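Local structure of putative ribose operon repressor (Burkholderia thailandensis, 3EGC) at residues F22-E33 with Q239-R250. The protein probably represses transcription as a LacI-family regulator, whose effector-binding domain resembles periplasmic sugar-binding proteins. Numbering follows the deposited sequence.
Sequences FFAEVASGVESE and QPTRRIGQEAMR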
loop_
_atom_site.group_PDB
_atom_site.type_symbol
_atom_site.label_atom_id
_atom_site.label_comp_id
_atom_site.label_asym_id
_atom_site.label_seq_id
_atom_site.Cartn_x
_atom_site.Cartn_y
_atom_site.Cartn_z
ATOM N N PHE A 22 -3.941 2.101 3.156
ATOM C CA PHE A 22 -4.423 2.452 4.463
ATOM C C PHE A 22 -4.072 1.369 5.499
ATOM O O PHE A 22 -3.455 1.641 6.519
ATOM C CB PHE A 22 -5.933 2.720 4.421
ATOM C CG PHE A 22 -6.524 3.001 5.776
ATOM C CD1 PHE A 22 -6.557 4.275 6.296
ATOM C CD2 PHE A 22 -7.049 1.957 6.546
ATOM C CE1 PHE A 22 -7.113 4.491 7.593
ATOM C CE2 PHE A 22 -7.594 2.160 7.776
ATOM C CZ PHE A 22 -7.640 3.419 8.296
ATOM N N PHE A 23 -4.523 0.147 5.220
ATOM C CA PHE A 23 -4.349 -1.025 6.060
ATOM C C PHE A 23 -2.889 -1.522 6.205
ATOM O O PHE A 23 -2.525 -2.043 7.217
ATOM C CB PHE A 23 -5.291 -2.178 5.559
ATOM C CG PHE A 23 -6.745 -1.849 5.681
ATOM C CD1 PHE A 23 -7.352 -1.688 6.945
ATOM C CD2 PHE A 23 -7.516 -1.654 4.542
ATOM C CE1 PHE A 23 -8.679 -1.312 7.047
ATOM C CE2 PHE A 23 -8.875 -1.306 4.634
ATOM C CZ PHE A 23 -9.463 -1.113 5.896
ATOM N N ALA A 24 -2.106 -1.420 5.151
ATOM C CA ALA A 24 -0.683 -1.653 5.200
ATOM C C ALA A 24 0.059 -0.722 6.191
ATOM O O ALA A 24 1.001 -1.143 6.888
ATOM C CB ALA A 24 -0.032 -1.491 3.747
ATOM N N GLU A 25 -0.299 0.547 6.167
ATOM C CA GLU A 25 0.290 1.498 7.131
ATOM C C GLU A 25 -0.233 1.264 8.589
ATOM O O GLU A 25 0.503 1.468 9.532
ATOM C CB GLU A 25 0.011 2.936 6.707
ATOM C CG GLU A 25 0.694 3.414 5.409
ATOM C CD GLU A 25 0.249 4.853 5.043
ATOM O OE1 GLU A 25 -0.554 5.503 5.767
ATOM O OE2 GLU A 25 0.731 5.407 4.062
ATOM N N VAL A 26 -1.490 0.840 8.752
ATOM C CA VAL A 26 -1.992 0.453 10.101
ATOM C C VAL A 26 -1.244 -0.799 10.623
ATOM O O VAL A 26 -0.867 -0.876 11.795
ATOM C CB VAL A 26 -3.522 0.100 10.091
ATOM C CG1 VAL A 26 -3.918 -0.598 11.397
ATOM C CG2 VAL A 26 -4.420 1.416 9.831
ATOM N N ALA A 27 -1.042 -1.775 9.715
ATOM C CA ALA A 27 -0.338 -2.994 10.039
ATOM C C ALA A 27 1.110 -2.689 10.492
ATOM O O ALA A 27 1.614 -3.327 11.455
ATOM C CB ALA A 27 -0.305 -3.925 8.804
ATOM N N SER A 28 1.755 -1.777 9.758
ATOM C CA SER A 28 3.104 -1.263 10.086
ATOM C C SER A 28 3.137 -0.717 11.547
ATOM O O SER A 28 3.967 -1.112 12.329
ATOM C CB SER A 28 3.471 -0.137 9.098
ATOM O OG SER A 28 4.658 0.407 9.462
ATOM N N GLY A 29 2.193 0.142 11.904
ATOM C CA GLY A 29 2.091 0.673 13.289
ATOM C C GLY A 29 1.868 -0.416 14.343
ATOM O O GLY A 29 2.489 -0.381 15.472
ATOM N N VAL A 30 0.983 -1.373 14.012
ATOM C CA VAL A 30 0.732 -2.515 14.885
ATOM C C VAL A 30 2.035 -3.386 15.107
ATOM O O VAL A 30 2.389 -3.728 16.230
ATOM C CB VAL A 30 -0.292 -3.468 14.266
ATOM C CG1 VAL A 30 -0.266 -4.763 15.015
ATOM C CG2 VAL A 30 -1.660 -2.871 14.198
ATOM N N GLU A 31 2.730 -3.694 14.018
ATOM C CA GLU A 31 3.912 -4.530 14.063
ATOM C C GLU A 31 5.062 -3.870 14.813
ATOM O O GLU A 31 5.786 -4.510 15.526
ATOM C CB GLU A 31 4.371 -4.904 12.633
ATOM C CG GLU A 31 5.424 -5.987 12.590
ATOM C CD GLU A 31 6.840 -5.425 12.637
ATOM O OE1 GLU A 31 7.713 -6.234 12.902
ATOM O OE2 GLU A 31 7.076 -4.215 12.426
ATOM N N SER A 32 5.199 -2.566 14.652
ATOM C CA SER A 32 6.243 -1.811 15.304
ATOM C C SER A 32 5.987 -1.744 16.827
ATOM O O SER A 32 6.887 -1.913 17.656
ATOM C CB SER A 32 6.222 -0.415 14.690
ATOM O OG SER A 32 7.336 0.335 15.072
ATOM N N GLU A 33 4.748 -1.538 17.220
ATOM C CA GLU A 33 4.425 -1.519 18.616
ATOM C C GLU A 33 4.545 -2.938 19.237
ATOM O O GLU A 33 5.061 -3.060 20.308
ATOM C CB GLU A 33 3.026 -0.953 18.834
ATOM C CG GLU A 33 2.642 -0.851 20.353
ATOM C CD GLU A 33 3.517 0.217 21.119
ATOM O OE1 GLU A 33 3.831 1.267 20.557
ATOM O OE2 GLU A 33 3.900 -0.002 22.280
ATOM N N GLN A 239 -5.211 10.799 7.508
ATOM C CA GLN A 239 -5.514 9.959 8.661
ATOM C C GLN A 239 -4.200 9.564 9.315
ATOM O O GLN A 239 -3.241 9.322 8.583
ATOM C CB GLN A 239 -6.310 8.738 8.240
ATOM C CG GLN A 239 -7.681 9.081 7.777
ATOM C CD GLN A 239 -8.577 7.835 7.681
ATOM O OE1 GLN A 239 -9.179 7.413 8.678
ATOM N NE2 GLN A 239 -8.626 7.226 6.491
ATOM N N PRO A 240 -4.162 9.474 10.672
ATOM C CA PRO A 240 -2.963 9.011 11.388
ATOM C C PRO A 240 -2.827 7.459 11.351
ATOM O O PRO A 240 -2.863 6.769 12.378
ATOM C CB PRO A 240 -3.216 9.507 12.823
ATOM C CG PRO A 240 -4.723 9.381 12.972
ATOM C CD PRO A 240 -5.317 9.595 11.575
ATOM N N THR A 241 -2.636 6.926 10.167
ATOM C CA THR A 241 -2.681 5.452 9.974
ATOM C C THR A 241 -1.761 4.659 10.845
ATOM O O THR A 241 -2.179 3.688 11.462
ATOM C CB THR A 241 -2.351 5.062 8.519
ATOM O OG1 THR A 241 -1.085 5.670 8.120
ATOM C CG2 THR A 241 -3.407 5.543 7.609
ATOM N N ARG A 242 -0.508 5.063 10.906
ATOM C CA ARG A 242 0.443 4.404 11.788
ATOM C C ARG A 242 0.078 4.444 13.266
ATOM O O ARG A 242 0.179 3.446 13.957
ATOM C CB ARG A 242 1.875 4.958 11.536
ATOM C CG ARG A 242 2.574 4.182 10.412
ATOM C CD ARG A 242 3.710 5.022 9.728
ATOM N NE ARG A 242 3.150 6.141 8.974
ATOM C CZ ARG A 242 3.288 6.338 7.658
ATOM N NH1 ARG A 242 4.028 5.513 6.916
ATOM N NH2 ARG A 242 2.701 7.406 7.095
ATOM N N ARG A 243 -0.326 5.611 13.745
ATOM C CA ARG A 243 -0.765 5.809 15.113
ATOM C C ARG A 243 -2.008 4.997 15.426
ATOM O O ARG A 243 -2.164 4.538 16.509
ATOM C CB ARG A 243 -1.009 7.307 15.385
ATOM C CG ARG A 243 -1.342 7.666 16.850
ATOM C CD ARG A 243 -0.098 7.725 17.689
ATOM N NE ARG A 243 -0.413 7.842 19.112
ATOM C CZ ARG A 243 -0.302 8.968 19.827
ATOM N NH1 ARG A 243 0.135 10.092 19.249
ATOM N NH2 ARG A 243 -0.622 8.957 21.118
ATOM N N ILE A 244 -2.899 4.819 14.462
ATOM C CA ILE A 244 -4.041 3.943 14.664
ATOM C C ILE A 244 -3.576 2.519 14.977
ATOM O O ILE A 244 -4.027 1.902 15.947
ATOM C CB ILE A 244 -5.004 3.950 13.392
ATOM C CG1 ILE A 244 -5.632 5.344 13.236
ATOM C CG2 ILE A 244 -6.035 2.824 13.514
ATOM C CD1 ILE A 244 -6.398 5.591 11.866
ATOM N N GLY A 245 -2.667 1.992 14.168
ATOM C CA GLY A 245 -2.081 0.661 14.457
ATOM C C GLY A 245 -1.327 0.553 15.797
ATOM O O GLY A 245 -1.504 -0.417 16.554
ATOM N N GLN A 246 -0.433 1.507 16.070
ATOM C CA GLN A 246 0.332 1.565 17.351
ATOM C C GLN A 246 -0.556 1.568 18.620
ATOM O O GLN A 246 -0.335 0.754 19.549
ATOM C CB GLN A 246 1.273 2.795 17.324
ATOM C CG GLN A 246 1.981 3.123 18.618
ATOM C CD GLN A 246 2.864 4.421 18.532
ATOM O OE1 GLN A 246 2.367 5.520 18.657
ATOM N NE2 GLN A 246 4.167 4.262 18.301
ATOM N N GLU A 247 -1.570 2.441 18.629
ATOM C CA GLU A 247 -2.490 2.581 19.726
ATOM C C GLU A 247 -3.414 1.352 19.872
ATOM O O GLU A 247 -3.775 0.998 20.962
ATOM C CB GLU A 247 -3.393 3.847 19.525
ATOM C CG GLU A 247 -2.682 5.177 19.596
ATOM C CD GLU A 247 -2.087 5.484 20.969
ATOM O OE1 GLU A 247 -2.599 4.940 21.966
ATOM O OE2 GLU A 247 -1.103 6.250 21.028
ATOM N N ALA A 248 -3.822 0.755 18.762
ATOM C CA ALA A 248 -4.671 -0.428 18.819
ATOM C C ALA A 248 -3.912 -1.568 19.467
ATOM O O ALA A 248 -4.451 -2.269 20.330
ATOM C CB ALA A 248 -5.208 -0.828 17.404
ATOM N N MET A 249 -2.665 -1.729 19.043
ATOM C CA MET A 249 -1.721 -2.633 19.724
ATOM C C MET A 249 -1.470 -2.250 21.189
ATOM O O MET A 249 -1.346 -3.134 21.988
ATOM C CB MET A 249 -0.387 -2.785 18.994
ATOM C CG MET A 249 0.407 -4.072 19.410
ATOM S SD MET A 249 -0.429 -5.728 19.242
ATOM C CE MET A 249 -0.450 -5.888 17.536
ATOM N N ARG A 250 -1.345 -0.962 21.502
ATOM C CA ARG A 250 -1.097 -0.521 22.903
ATOM C C ARG A 250 -2.279 -0.895 23.813
ATOM O O ARG A 250 -2.092 -1.529 24.832
ATOM C CB ARG A 250 -0.821 0.986 23.003
ATOM C CG ARG A 250 0.664 1.420 22.855
ATOM C CD ARG A 250 0.835 2.984 22.957
ATOM N NE ARG A 250 2.176 3.445 22.554
ATOM C CZ ARG A 250 2.493 4.725 22.343
ATOM N NH1 ARG A 250 1.583 5.670 22.504
ATOM N NH2 ARG A 250 3.713 5.078 21.956
#
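Gly29 and Gly245 let the axes of helix 22-33 and helix 241-250 approach to 6.3 Å, their N-to-C directions 42° apart. Lacking side chains where a CB would point across the interface, the two glycines allow backbone to meet backbone: Gly245 CA lies 3.3 Å from Val26 O and Gly29 CA 3.4 Å from Arg242 O, both CA-H...O contacts. Val26 and Val30 flank this seam with branched, compact side chains, and Val30 CG2 rests against Gly245 O.

Glu25 reaches along Thr241 with its whole side chain. Its CB meets Thr241 OG1 at 3.3 Å; CG, set anti to the carbonyl carbon (chi1 -67°), still runs beside that hydroxyl, and the chain continues extended. At the tip, OE1 accepts a hydrogen bond from Thr241 OG1, modelled at 2.4 Å, a length too short to be trusted exactly, while the carboxylate lies stacked over one face of the Arg242 guanidinium. That pairing is long, 4.0 Å from OE1 to NH2 and 4.1 Å from OE2 to NH2, and rests on charge alone, since no N-H points at OE1; Arg242 has its own salt bridge to Glu19 of the second subunit. Threonine suits its place because it serves two partners: OG1 bonds the glutamate, and CG2 packs 3.6 Å from Phe22 CD1.

At the other end Glu33 CG, anti to the backbone N, lies against Met249 CB, and a bend at chi2 (67°) carries OE1 to Arg250 NE in a weak hydrogen bond within a salt bridge. Its OE2 pairs with Lys37. Ile244 packs on strand 103-107 and Met249 on strand 67-70.

An early helix and a late one, 241-257, covering one face of the same lobe's sheet fit the N-terminal subdomain of the periplasmic-binding-protein fold of LacI-type regulators, whose chain crosses back to complete that lobe.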